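Local coordinates for protein ribonucleoside-diphosphate reductase (Pseudomonas aeruginosa, PDB 5IM3) that binds dATP and probably reduces ribonucleoside diphosphates to the deoxyribonucleotides needed for DNA synthesis, under allosteric control, at residues A[345-350]-A[627-632]; A[451-456]-A[562-567]; A[464-469]-A[475-480]; A[610-615]-A[620-625]. One frame throughout, in Å; residues are numbered along the deposited sequence.

How the contacts relate
Following the chain from the N terminus, helix 337-349 of the all-alpha domain comes first, and contact 1 brings it against helix 620-640 of the barrel domain, closing a loop that encloses the other three contacts. Within it, contact 2 joins strand 450-455 to strand 562-565 and the helix start after it. Contact 3, at 464-469 and 475-480, folds back the link between helix 461-465 and strand 482-487 inside contact 2's loop; Phe464 packs its ring against strand 450-455. Contact 4 then follows contact 2 in series and shares helix 620-640 with contact 1. Contacts 1 and 4 meet where Ser350 O lies 2.7 Å from Asn611 ND2, whereas contacts 3 and 4 are about 46 Å apart between centres.

Contact 1. Residues A[345-350]-A[627-632]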
loop_
_atom_site.group_PDB
_atom_site.type_symbol
_atom_site.label_atom_id
_atom_site.label_comp_id
_atom_site.label_asym_id
_atom_site.label_seq_id
_atom_site.Cartn_x
_atom_site.Cartn_y
_atom_site.Cartn_z
ATOM N N TYR A 345 30.934 -49.682 20.026
ATOM C CA TYR A 345 29.635 -49.829 20.671
ATOM C C TYR A 345 29.536 -48.951 21.912
ATOM O O TYR A 345 28.504 -48.315 22.151
ATOM C CB TYR A 345 29.385 -51.292 21.035
ATOM C CG TYR A 345 28.340 -51.461 22.115
ATOM C CD1 TYR A 345 26.985 -51.405 21.813
ATOM C CD2 TYR A 345 28.711 -51.661 23.437
ATOM C CE1 TYR A 345 26.029 -51.550 22.800
ATOM C CE2 TYR A 345 27.767 -51.809 24.429
ATOM C CZ TYR A 345 26.428 -51.754 24.109
ATOM O OH TYR A 345 25.491 -51.902 25.106
ATOM N N ASN A 346 30.600 -48.911 22.719
ATOM C CA ASN A 346 30.579 -48.093 23.926
ATOM C C ASN A 346 30.432 -46.616 23.586
ATOM O O ASN A 346 29.726 -45.879 24.282
ATOM C CB ASN A 346 31.848 -48.329 24.740
ATOM C CG ASN A 346 31.851 -49.677 25.433
ATOM O OD1 ASN A 346 30.796 -50.220 25.764
ATOM N ND2 ASN A 346 33.040 -50.223 25.658
ATOM N N LEU A 347 31.088 -46.165 22.515
ATOM C CA LEU A 347 30.990 -44.760 22.136
ATOM C C LEU A 347 29.580 -44.411 21.673
ATOM O O LEU A 347 29.057 -43.340 22.004
ATOM C CB LEU A 347 32.007 -44.440 21.040
ATOM C CG LEU A 347 32.266 -42.950 20.821
ATOM C CD1 LEU A 347 33.018 -42.358 22.012
ATOM C CD2 LEU A 347 33.027 -42.712 19.529
ATOM N N LEU A 348 28.944 -45.307 20.914
ATOM C CA LEU A 348 27.619 -45.033 20.368
ATOM C C LEU A 348 26.532 -45.148 21.433
ATOM O O LEU A 348 25.715 -44.236 21.596
ATOM C CB LEU A 348 27.330 -45.989 19.209
ATOM C CG LEU A 348 28.145 -45.778 17.931
ATOM C CD1 LEU A 348 27.909 -46.922 16.960
ATOM C CD2 LEU A 348 27.791 -44.450 17.276
ATOM N N SER A 349 26.512 -46.262 22.167
ATOM C CA SER A 349 25.447 -46.518 23.132
ATOM C C SER A 349 25.446 -45.528 24.292
ATOM O O SER A 349 24.413 -45.370 24.950
ATOM C CB SER A 349 25.568 -47.944 23.677
ATOM O OG SER A 349 26.832 -48.153 24.280
ATOM N N SER A 350 26.572 -44.871 24.563
ATOM C CA SER A 350 26.650 -43.867 25.615
ATOM C C SER A 350 26.236 -42.480 25.145
ATOM O O SER A 350 26.131 -41.570 25.974
ATOM C CB SER A 350 28.074 -43.794 26.168
ATOM O OG SER A 350 28.955 -43.246 25.205
ATOM N N VAL A 627 37.003 -38.270 20.686
ATOM C CA VAL A 627 37.424 -37.809 19.365
ATOM C C VAL A 627 38.331 -38.842 18.706
ATOM O O VAL A 627 38.203 -39.124 17.509
ATOM C CB VAL A 627 38.112 -36.435 19.468
ATOM C CG1 VAL A 627 38.746 -36.046 18.133
ATOM C CG2 VAL A 627 37.110 -35.380 19.892
ATOM N N LYS A 628 39.266 -39.412 19.468
ATOM C CA LYS A 628 40.158 -40.420 18.906
ATOM C C LYS A 628 39.373 -41.579 18.308
ATOM O O LYS A 628 39.682 -42.045 17.205
ATOM C CB LYS A 628 41.120 -40.930 19.979
ATOM C CG LYS A 628 42.294 -40.008 20.260
ATOM C CD LYS A 628 43.263 -40.649 21.249
ATOM C CE LYS A 628 44.607 -39.940 21.264
ATOM N NZ LYS A 628 45.619 -40.701 22.052
ATOM N N THR A 629 38.352 -42.059 19.024
ATOM C CA THR A 629 37.558 -43.169 18.513
ATOM C C THR A 629 36.633 -42.722 17.390
ATOM O O THR A 629 36.380 -43.493 16.458
ATOM C CB THR A 629 36.750 -43.802 19.645
ATOM O OG1 THR A 629 37.646 -44.298 20.646
ATOM C CG2 THR A 629 35.895 -44.955 19.128
ATOM N N ALA A 630 36.119 -41.493 17.464
ATOM C CA ALA A 630 35.249 -40.979 16.412
ATOM C C ALA A 630 35.979 -40.933 15.076
ATOM O O ALA A 630 35.459 -41.396 14.054
ATOM C CB ALA A 630 34.739 -39.591 16.793
ATOM N N VAL A 631 37.190 -40.371 15.064
ATOM C CA VAL A 631 37.939 -40.251 13.817
ATOM C C VAL A 631 38.224 -41.628 13.234
ATOM O O VAL A 631 38.131 -41.835 12.019
ATOM C CB VAL A 631 39.236 -39.449 14.047
ATOM C CG1 VAL A 631 40.101 -39.446 12.788
ATOM C CG2 VAL A 631 38.910 -38.021 14.471
ATOM N N ARG A 632 38.575 -42.595 14.087
ATOM C CA ARG A 632 38.829 -43.943 13.594
ATOM C C ARG A 632 37.586 -44.524 12.932
ATOM O O ARG A 632 37.658 -45.084 11.832
ATOM C CB ARG A 632 39.297 -44.847 14.733
ATOM C CG ARG A 632 39.749 -46.223 14.262
ATOM C CD ARG A 632 40.123 -47.130 15.427
ATOM N NE ARG A 632 40.719 -48.380 14.967
ATOM C CZ ARG A 632 42.018 -48.557 14.748
ATOM N NH1 ARG A 632 42.875 -47.565 14.947
ATOM N NH2 ARG A 632 42.465 -49.735 14.326
#
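Leu347 and Thr629 each put a methyl group into the gap: the leucine CG stands opposite the backbone N (chi1 -164°), and on the threonine it is CG2 that takes the equivalent place, with OG1 turned beside the backbone N (chi1 -61°). The two side chains pass antiparallel to one another, so that Leu347 CD2 rests 3.7 Å from Thr629 CG2 and also lies 3.9 Å from Ala630 N. Ala630 suits this place because its small CB, 4.5 Å from Leu347 CD2, lets the leucine come close to the helix backbone. This is helix-to-helix packing at a domain junction, where helix 337-349 of the all-alpha domain meets helix 620-640 of the barrel domain, and Tyr353 of strand 353-355 touches both Leu347 and Ala630. Threonine serves both chemistries here: its methyl group joins the apolar patch, while OG1 is hydrogen-bonded to Glu343, one turn before Leu347 on the opposing helix. Near the end of helix 337-349, Ser349 OG folds back to donate to Tyr345 O at 2.7 Å, approaching from above the carbonyl plane. That same carbonyl also accepts Ser349 N, and the hydroxyl lies over the centre of the Tyr345 ring.

Contact 2. Residues A[451-456]-A[562-567]; sequences CAYLET and WLTFKD
Strands 451-455 and 562-565 run in broadly the same direction, 50° apart for the touching parts, with CA atoms 9.0 Å apart at Tyr453 and Trp562, too far for direct strand pairing. Side chains alone bridge the gap, Cys451, Tyr453 and Glu455 meeting Trp562, Thr564 and Lys566 in that order. At one end Cys451 SG, set opposite its own backbone N (chi1 -179°), approaches Trp562 CZ3 to 3.7 Å in an oblique sulfur-aromatic contact; a small polarisable thiol fits well beside the wide indole. In the middle Thr564 OG1 lies at the edge of the Tyr453 ring, in its plane and 3.6 Å from CE2, the two side chains crossing at about a right angle. Their polar ends look elsewhere, OG1 to Asn485 O and Tyr453 OH to Asn585 O. At the far end the extended Lys566 chain reaches a salt bridge in which NZ meets Glu455 OE2 at 2.6 Å, on the syn side but 32° out of the carboxylate plane. Leu515 O also holds NZ and His513 ND1 holds Glu455 OE1, which probably helps offset the cost of burying the pair. Strand 482-487 pairs in parallel with both strands, and its Trp486 touches Glu455, Thr564 and Lys566. In this sheet of the ten-stranded alpha-beta barrel, side chains from the two outer strands meet across strand 482-487, while Phe520 of helix 517-532 touches both Glu455 and Lys566.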
loop_
_atom_site.group_PDB
_atom_site.type_symbol
_atom_site.label_atom_id
_atom_site.label_comp_id
_atom_site.label_asym_id
_atom_site.label_seq_id
_atom_site.Cartn_x
_atom_site.Cartn_y
_atom_site.Cartn_z
ATOM N N CYS A 451 21.581 -29.213 -4.621
ATOM C CA CYS A 451 21.814 -27.773 -4.588
ATOM C C CYS A 451 22.761 -27.402 -5.718
ATOM O O CYS A 451 23.876 -27.925 -5.788
ATOM C CB CYS A 451 22.399 -27.325 -3.244
ATOM S SG CYS A 451 22.693 -25.534 -3.126
ATOM N N ALA A 452 22.326 -26.491 -6.586
ATOM C CA ALA A 452 23.157 -26.009 -7.681
ATOM C C ALA A 452 23.889 -24.735 -7.275
ATOM O O ALA A 452 23.305 -23.834 -6.665
ATOM C CB ALA A 452 22.307 -25.751 -8.928
ATOM N N TYR A 453 25.175 -24.671 -7.612
ATOM C CA TYR A 453 26.027 -23.530 -7.306
ATOM C C TYR A 453 26.409 -22.801 -8.589
ATOM O O TYR A 453 26.672 -23.432 -9.618
ATOM C CB TYR A 453 27.298 -23.972 -6.579
ATOM C CG TYR A 453 27.108 -24.326 -5.125
ATOM C CD1 TYR A 453 26.555 -25.546 -4.752
ATOM C CD2 TYR A 453 27.521 -23.461 -4.123
ATOM C CE1 TYR A 453 26.396 -25.880 -3.423
ATOM C CE2 TYR A 453 27.364 -23.788 -2.788
ATOM C CZ TYR A 453 26.799 -25.000 -2.446
ATOM O OH TYR A 453 26.638 -25.335 -1.125
ATOM N N LEU A 454 26.453 -21.471 -8.523
ATOM C CA LEU A 454 26.873 -20.660 -9.659
ATOM C C LEU A 454 27.709 -19.487 -9.167
ATOM O O LEU A 454 27.358 -18.838 -8.180
ATOM C CB LEU A 454 25.672 -20.146 -10.455
ATOM C CG LEU A 454 25.999 -19.706 -11.880
ATOM C CD1 LEU A 454 26.292 -20.917 -12.755
ATOM C CD2 LEU A 454 24.866 -18.875 -12.461
ATOM N N GLU A 455 28.811 -19.220 -9.862
ATOM C CA GLU A 455 29.710 -18.142 -9.482
ATOM C C GLU A 455 29.142 -16.796 -9.934
ATOM O O GLU A 455 28.401 -16.710 -10.918
ATOM C CB GLU A 455 31.098 -18.380 -10.081
ATOM C CG GLU A 455 32.230 -17.664 -9.363
ATOM C CD GLU A 455 33.587 -18.283 -9.641
ATOM O OE1 GLU A 455 33.659 -19.520 -9.822
ATOM O OE2 GLU A 455 34.587 -17.537 -9.673
ATOM N N THR A 456 29.504 -15.736 -9.200
ATOM C CA THR A 456 28.761 -14.476 -9.257
ATOM C C THR A 456 29.008 -13.666 -10.530
ATOM O O THR A 456 28.214 -12.768 -10.832
ATOM C CB THR A 456 29.097 -13.619 -8.033
ATOM O OG1 THR A 456 29.071 -14.437 -6.856
ATOM C CG2 THR A 456 28.081 -12.501 -7.868
ATOM N N TRP A 562 21.513 -19.449 -1.444
ATOM C CA TRP A 562 22.328 -19.239 -0.260
ATOM C C TRP A 562 23.624 -18.525 -0.640
ATOM O O TRP A 562 23.987 -18.417 -1.814
ATOM C CB TRP A 562 22.626 -20.574 0.424
ATOM C CG TRP A 562 21.386 -21.319 0.812
ATOM C CD1 TRP A 562 20.240 -20.788 1.325
ATOM C CD2 TRP A 562 21.160 -22.728 0.702
ATOM N NE1 TRP A 562 19.319 -21.779 1.553
ATOM C CE2 TRP A 562 19.858 -22.980 1.174
ATOM C CE3 TRP A 562 21.934 -23.804 0.248
ATOM C CZ2 TRP A 562 19.312 -24.263 1.210
ATOM C CZ3 TRP A 562 21.389 -25.076 0.283
ATOM C CH2 TRP A 562 20.092 -25.294 0.760
ATOM N N LEU A 563 24.326 -18.033 0.376
ATOM C CA LEU A 563 25.558 -17.272 0.199
ATOM C C LEU A 563 26.731 -18.091 0.727
ATOM O O LEU A 563 26.797 -18.383 1.927
ATOM C CB LEU A 563 25.475 -15.929 0.924
ATOM C CG LEU A 563 24.758 -14.769 0.223
ATOM C CD1 LEU A 563 23.355 -15.132 -0.226
ATOM C CD2 LEU A 563 24.709 -13.556 1.147
ATOM N N THR A 564 27.648 -18.459 -0.166
ATOM C CA THR A 564 28.875 -19.157 0.199
ATOM C C THR A 564 30.048 -18.465 -0.480
ATOM O O THR A 564 29.894 -17.864 -1.547
ATOM C CB THR A 564 28.832 -20.644 -0.201
ATOM O OG1 THR A 564 28.847 -20.760 -1.627
ATOM C CG2 THR A 564 27.578 -21.323 0.353
ATOM N N PHE A 565 31.224 -18.557 0.138
ATOM C CA PHE A 565 32.373 -17.745 -0.252
ATOM C C PHE A 565 33.487 -18.626 -0.806
ATOM O O PHE A 565 34.047 -19.465 -0.092
ATOM C CB PHE A 565 32.847 -16.909 0.933
ATOM C CG PHE A 565 31.796 -15.969 1.440
ATOM C CD1 PHE A 565 31.394 -14.891 0.671
ATOM C CD2 PHE A 565 31.182 -16.183 2.661
ATOM C CE1 PHE A 565 30.414 -14.030 1.119
ATOM C CE2 PHE A 565 30.199 -15.324 3.115
ATOM C CZ PHE A 565 29.814 -14.247 2.341
ATOM N N LYS A 566 33.822 -18.395 -2.076
ATOM C CA LYS A 566 34.689 -19.296 -2.823
ATOM C C LYS A 566 36.130 -19.246 -2.326
ATOM O O LYS A 566 36.796 -20.284 -2.233
ATOM C CB LYS A 566 34.609 -18.936 -4.310
ATOM C CG LYS A 566 35.774 -19.385 -5.177
ATOM C CD LYS A 566 35.628 -18.829 -6.578
ATOM C CE LYS A 566 36.789 -19.239 -7.460
ATOM N NZ LYS A 566 36.852 -18.407 -8.695
ATOM N N ASP A 567 36.631 -18.059 -2.012
ATOM C CA ASP A 567 38.059 -17.883 -1.780
ATOM C C ASP A 567 38.513 -18.416 -0.424
ATOM O O ASP A 567 39.560 -19.079 -0.357
ATOM C CB ASP A 567 38.423 -16.407 -1.944
ATOM C CG ASP A 567 38.402 -15.970 -3.403
ATOM O OD1 ASP A 567 38.864 -16.748 -4.264
ATOM O OD2 ASP A 567 37.912 -14.859 -3.693
#

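Contact 3. Residues A[464-469]-A[475-480]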
loop_
_atom_site.group_PDB
_atom_site.type_symbol
_atom_site.label_atom_id
_atom_site.label_comp_id
_atom_site.label_asym_id
_atom_site.label_seq_id
_atom_site.Cartn_x
_atom_site.Cartn_y
_atom_site.Cartn_z
ATOM N N PHE A 464 19.541 -16.921 -12.420
ATOM C CA PHE A 464 19.782 -17.899 -11.359
ATOM C C PHE A 464 19.165 -17.455 -10.038
ATOM O O PHE A 464 18.571 -18.264 -9.319
ATOM C CB PHE A 464 21.290 -18.111 -11.201
ATOM C CG PHE A 464 21.675 -19.226 -10.262
ATOM C CD1 PHE A 464 21.639 -20.547 -10.678
ATOM C CD2 PHE A 464 22.128 -18.946 -8.980
ATOM C CE1 PHE A 464 22.018 -21.573 -9.825
ATOM C CE2 PHE A 464 22.508 -19.967 -8.121
ATOM C CZ PHE A 464 22.453 -21.282 -8.547
ATOM N N LEU A 465 19.295 -16.169 -9.702
ATOM C CA LEU A 465 18.801 -15.679 -8.421
ATOM C C LEU A 465 17.293 -15.828 -8.283
ATOM O O LEU A 465 16.788 -15.831 -7.156
ATOM C CB LEU A 465 19.181 -14.206 -8.229
ATOM C CG LEU A 465 20.662 -13.844 -8.340
ATOM C CD1 LEU A 465 20.854 -12.357 -8.105
ATOM C CD2 LEU A 465 21.502 -14.638 -7.369
ATOM N N GLU A 466 16.565 -15.954 -9.390
ATOM C CA GLU A 466 15.109 -15.931 -9.361
ATOM C C GLU A 466 14.490 -17.310 -9.520
ATOM O O GLU A 466 13.263 -17.420 -9.607
ATOM C CB GLU A 466 14.572 -15.005 -10.453
ATOM C CG GLU A 466 15.114 -13.594 -10.391
ATOM C CD GLU A 466 14.234 -12.607 -11.135
ATOM O OE1 GLU A 466 14.401 -11.387 -10.931
ATOM O OE2 GLU A 466 13.363 -13.054 -11.913
ATOM N N LEU A 467 15.307 -18.365 -9.547
ATOM C CA LEU A 467 14.795 -19.701 -9.830
ATOM C C LEU A 467 13.756 -20.175 -8.821
ATOM O O LEU A 467 12.974 -21.074 -9.145
ATOM C CB LEU A 467 15.955 -20.698 -9.881
ATOM C CG LEU A 467 16.852 -20.641 -11.120
ATOM C CD1 LEU A 467 18.075 -21.530 -10.944
ATOM C CD2 LEU A 467 16.074 -21.051 -12.364
ATOM N N ARG A 468 13.717 -19.605 -7.615
ATOM C CA ARG A 468 12.813 -20.082 -6.574
ATOM C C ARG A 468 11.670 -19.113 -6.279
ATOM O O ARG A 468 11.002 -19.247 -5.249
ATOM C CB ARG A 468 13.599 -20.384 -5.298
ATOM C CG ARG A 468 14.603 -21.530 -5.447
ATOM C CD ARG A 468 13.913 -22.870 -5.677
ATOM N NE ARG A 468 13.042 -23.230 -4.560
ATOM C CZ ARG A 468 13.376 -24.053 -3.570
ATOM N NH1 ARG A 468 14.569 -24.638 -3.544
ATOM N NH2 ARG A 468 12.504 -24.304 -2.603
ATOM N N LYS A 469 11.417 -18.149 -7.164
ATOM C CA LYS A 469 10.237 -17.305 -7.018
ATOM C C LYS A 469 8.972 -18.142 -7.160
ATOM O O LYS A 469 8.921 -19.096 -7.941
ATOM C CB LYS A 469 10.241 -16.187 -8.063
ATOM C CG LYS A 469 11.120 -14.992 -7.720
ATOM C CD LYS A 469 10.812 -13.813 -8.639
ATOM C CE LYS A 469 11.438 -12.525 -8.125
ATOM N NZ LYS A 469 11.078 -11.325 -8.943
ATOM N N ARG A 475 9.050 -21.809 -16.988
ATOM C CA ARG A 475 10.246 -22.218 -17.714
ATOM C C ARG A 475 11.519 -21.651 -17.100
ATOM O O ARG A 475 12.613 -22.098 -17.462
ATOM C CB ARG A 475 10.157 -21.772 -19.177
ATOM C CG ARG A 475 8.879 -22.181 -19.897
ATOM C CD ARG A 475 8.885 -21.686 -21.339
ATOM N NE ARG A 475 7.594 -21.877 -21.997
ATOM C CZ ARG A 475 6.601 -20.990 -21.984
ATOM N NH1 ARG A 475 6.735 -19.836 -21.341
ATOM N NH2 ARG A 475 5.465 -21.259 -22.617
ATOM N N ARG A 476 11.405 -20.677 -16.197
ATOM C CA ARG A 476 12.554 -20.042 -15.562
ATOM C C ARG A 476 12.568 -20.305 -14.058
ATOM O O ARG A 476 13.132 -19.529 -13.285
ATOM C CB ARG A 476 12.556 -18.542 -15.861
ATOM C CG ARG A 476 12.585 -18.222 -17.357
ATOM C CD ARG A 476 12.343 -16.745 -17.647
ATOM N NE ARG A 476 13.457 -15.907 -17.217
ATOM C CZ ARG A 476 14.580 -15.741 -17.909
ATOM N NH1 ARG A 476 14.751 -16.357 -19.072
ATOM N NH2 ARG A 476 15.540 -14.957 -17.434
ATOM N N ARG A 477 11.954 -21.412 -13.636
ATOM C CA ARG A 477 11.848 -21.780 -12.231
ATOM C C ARG A 477 12.284 -23.226 -12.036
ATOM O O ARG A 477 12.066 -24.079 -12.899
ATOM C CB ARG A 477 10.404 -21.621 -11.720
ATOM C CG ARG A 477 10.142 -20.375 -10.898
ATOM C CD ARG A 477 10.728 -19.160 -11.557
ATOM N NE ARG A 477 10.062 -17.928 -11.165
ATOM C CZ ARG A 477 10.395 -16.735 -11.640
ATOM N NH1 ARG A 477 11.392 -16.629 -12.508
ATOM N NH2 ARG A 477 9.738 -15.649 -11.250
ATOM N N THR A 478 12.892 -23.497 -10.880
ATOM C CA THR A 478 13.213 -24.858 -10.441
ATOM C C THR A 478 12.756 -24.969 -8.986
ATOM O O THR A 478 13.546 -24.761 -8.062
ATOM C CB THR A 478 14.711 -25.173 -10.590
ATOM O OG1 THR A 478 15.484 -24.256 -9.804
ATOM C CG2 THR A 478 15.153 -25.085 -12.050
ATOM N N HIS A 479 11.478 -25.303 -8.786
ATOM C CA HIS A 479 10.886 -25.322 -7.451
ATOM C C HIS A 479 11.305 -26.524 -6.616
ATOM O O HIS A 479 10.947 -26.584 -5.434
ATOM C CB HIS A 479 9.358 -25.301 -7.543
ATOM C CG HIS A 479 8.810 -24.088 -8.228
ATOM N ND1 HIS A 479 8.140 -24.153 -9.430
ATOM C CD2 HIS A 479 8.839 -22.779 -7.883
ATOM C CE1 HIS A 479 7.775 -22.938 -9.795
ATOM N NE2 HIS A 479 8.186 -22.086 -8.873
ATOM N N ASP A 480 12.039 -27.479 -7.185
ATOM C CA ASP A 480 12.430 -28.683 -6.462
ATOM C C ASP A 480 13.943 -28.811 -6.358
ATOM O O ASP A 480 14.455 -29.897 -6.081
ATOM C CB ASP A 480 11.828 -29.917 -7.134
ATOM C CG ASP A 480 10.342 -29.760 -7.400
ATOM O OD1 ASP A 480 9.537 -30.059 -6.495
ATOM O OD2 ASP A 480 9.981 -29.326 -8.515
#
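Thr478 N donates to Leu467 O over 3.0 Å at an N-H...O angle of 160°, and His479 NE2 donates to Lys469 O over 3.2 Å, the oxygen lying in the imidazole plane. These bonds fold back the barrel-domain link between helix 461-465 and strand 482-487, within the crossover from strand 450-455 to its parallel neighbour 482-487. The Leu467 carbonyl belongs to a type I beta turn from Glu466 to Lys469. Bent at chi2 (46°), Arg477 suits its place because its long, flat guanidinium can lie over this turn, Glu466 O facing it 3.5 Å from NH1, while NH2 still reaches Thr471 O. Outward from there, Leu467 CD2 packs against Arg476 O and Leu467 CB against Thr478 OG1 (3.6 Å), a buried hydroxyl with no polar partner in the model. Glu466 forms a salt bridge with Lys550 through OE1, and its OE2 lies 4.1 Å from Arg477 NH1, too far for a second one; such basic surroundings probably favour an ionised carboxylate, and the His479 bond implies a proton on NE2.

Contact 4. Residues A[610-615]-A[620-625]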
loop_
_atom_site.group_PDB
_atom_site.type_symbol
_atom_site.label_atom_id
_atom_site.label_comp_id
_atom_site.label_asym_id
_atom_site.label_seq_id
_atom_site.Cartn_x
_atom_site.Cartn_y
_atom_site.Cartn_z
ATOM N N VAL A 610 27.186 -32.250 25.193
ATOM C CA VAL A 610 26.526 -32.366 26.490
ATOM C C VAL A 610 27.188 -33.447 27.333
ATOM O O VAL A 610 27.406 -33.269 28.536
ATOM C CB VAL A 610 25.023 -32.637 26.302
ATOM C CG1 VAL A 610 24.375 -33.068 27.627
ATOM C CG2 VAL A 610 24.339 -31.397 25.746
ATOM N N ASN A 611 27.512 -34.586 26.721
ATOM C CA ASN A 611 28.151 -35.673 27.452
ATOM C C ASN A 611 29.599 -35.376 27.809
ATOM O O ASN A 611 30.265 -36.249 28.379
ATOM C CB ASN A 611 28.076 -36.966 26.639
ATOM C CG ASN A 611 26.765 -37.703 26.837
ATOM O OD1 ASN A 611 25.760 -37.115 27.237
ATOM N ND2 ASN A 611 26.772 -39.003 26.564
ATOM N N HIS A 612 30.102 -34.180 27.490
ATOM C CA HIS A 612 31.449 -33.776 27.871
ATOM C C HIS A 612 31.438 -32.527 28.742
ATOM O O HIS A 612 32.456 -31.835 28.848
ATOM C CB HIS A 612 32.306 -33.566 26.623
ATOM C CG HIS A 612 32.410 -34.789 25.771
ATOM N ND1 HIS A 612 31.414 -35.173 24.899
ATOM C CD2 HIS A 612 33.374 -35.735 25.682
ATOM C CE1 HIS A 612 31.769 -36.293 24.298
ATOM N NE2 HIS A 612 32.953 -36.656 24.757
ATOM N N ILE A 613 30.301 -32.227 29.368
ATOM C CA ILE A 613 30.185 -31.159 30.352
ATOM C C ILE A 613 29.955 -31.813 31.707
ATOM O O ILE A 613 28.938 -32.487 31.918
ATOM C CB ILE A 613 29.048 -30.183 30.010
ATOM C CG1 ILE A 613 29.280 -29.531 28.641
ATOM C CG2 ILE A 613 28.917 -29.113 31.096
ATOM C CD1 ILE A 613 30.509 -28.639 28.570
ATOM N N VAL A 614 30.895 -31.613 32.623
ATOM C CA VAL A 614 30.792 -32.177 33.964
ATOM C C VAL A 614 30.210 -31.117 34.893
ATOM O O VAL A 614 29.201 -30.480 34.564
ATOM C CB VAL A 614 32.159 -32.695 34.456
ATOM C CG1 VAL A 614 32.539 -33.950 33.690
ATOM C CG2 VAL A 614 33.238 -31.617 34.304
ATOM N N ASP A 615 30.825 -30.916 36.056
ATOM C CA ASP A 615 30.344 -29.914 36.992
ATOM C C ASP A 615 30.573 -28.518 36.428
ATOM O O ASP A 615 31.384 -27.751 36.959
ATOM C CB ASP A 615 31.040 -30.082 38.342
ATOM C CG ASP A 615 30.926 -31.497 38.881
ATOM O OD1 ASP A 615 31.895 -32.271 38.735
ATOM O OD2 ASP A 615 29.864 -31.836 39.447
ATOM N N THR A 620 37.890 -31.875 29.274
ATOM C CA THR A 620 38.958 -31.940 28.281
ATOM C C THR A 620 39.464 -33.367 28.085
ATOM O O THR A 620 39.708 -33.799 26.953
ATOM C CB THR A 620 40.092 -31.009 28.724
ATOM O OG1 THR A 620 39.607 -29.660 28.767
ATOM C CG2 THR A 620 41.256 -31.069 27.788
ATOM N N ALA A 621 39.623 -34.116 29.180
ATOM C CA ALA A 621 40.204 -35.453 29.095
ATOM C C ALA A 621 39.274 -36.420 28.370
ATOM O O ALA A 621 39.697 -37.136 27.454
ATOM C CB ALA A 621 40.528 -35.970 30.497
ATOM N N LYS A 622 38.001 -36.463 28.773
ATOM C CA LYS A 622 37.057 -37.377 28.138
ATOM C C LYS A 622 36.854 -37.032 26.671
ATOM O O LYS A 622 36.539 -37.911 25.861
ATOM C CB LYS A 622 35.720 -37.346 28.882
ATOM C CG LYS A 622 34.699 -38.356 28.376
ATOM C CD LYS A 622 33.374 -38.238 29.115
ATOM C CE LYS A 622 32.372 -39.269 28.618
ATOM N NZ LYS A 622 31.037 -39.112 29.259
ATOM N N LEU A 623 37.039 -35.760 26.312
ATOM C CA LEU A 623 36.829 -35.333 24.934
ATOM C C LEU A 623 37.857 -35.958 24.000
ATOM O O LEU A 623 37.521 -36.372 22.885
ATOM C CB LEU A 623 36.886 -33.809 24.859
ATOM C CG LEU A 623 36.543 -33.157 23.520
ATOM C CD1 LEU A 623 35.101 -33.437 23.120
ATOM C CD2 LEU A 623 36.801 -31.663 23.616
ATOM N N GLU A 624 39.117 -36.036 24.436
ATOM C CA GLU A 624 40.152 -36.627 23.594
ATOM C C GLU A 624 39.836 -38.085 23.277
ATOM O O GLU A 624 39.966 -38.518 22.126
ATOM C CB GLU A 624 41.513 -36.508 24.279
ATOM C CG GLU A 624 42.638 -37.230 23.547
ATOM C CD GLU A 624 44.005 -36.934 24.126
ATOM O OE1 GLU A 624 44.079 -36.269 25.181
ATOM O OE2 GLU A 624 45.009 -37.366 23.523
ATOM N N LYS A 625 39.414 -38.854 24.284
ATOM C CA LYS A 625 39.117 -40.266 24.066
ATOM C C LYS A 625 37.993 -40.449 23.054
ATOM O O LYS A 625 38.066 -41.327 22.187
ATOM C CB LYS A 625 38.756 -40.930 25.393
ATOM C CG LYS A 625 39.921 -41.013 26.359
ATOM C CD LYS A 625 39.512 -40.570 27.747
ATOM C CE LYS A 625 40.679 -40.610 28.710
ATOM N NZ LYS A 625 40.281 -40.122 30.057
#
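His612 and Leu623 form a loop-to-helix contact within a beta-alpha-beta crossover of the barrel domain, where the chain leaves strand 600-608, turns, and enters helix 620-640 on its way to the parallel strand 659-663. The imidazole is the centrepiece. Leu623 CD1 lies over one face, 4.1 Å from the ring centroid and 19° off its normal, a CH-pi contact in which the two side chains cross at about a right angle. A chi1 of -174°, which carries the leucine CG away from the backbone N, directs that methyl group toward the loop; the same side chain packs on Ile607 of the preceding strand and Ile692 of helix 679-707, apolar neighbours that suit a leucine. The ring also presses its CD2 corner against the helix backbone, 3.6 Å from Leu623 CA, while Lys622 C lies near its plane. Histidine suits this place because it is flat enough to fit against a helix yet has two nitrogens to pair: ND1 with Asn608 O at the end of the preceding strand and NE2 with Thr626 OG1 on the helix. Next to it Asn611 ties the loop to Asp352 through ND2. Its backbone carbonyl is gripped from the helix side, for Lys622 runs fully extended to bring NZ to Asn611 O at 3.1 Å, in the carbonyl plane and at a C=O...N angle of 157°.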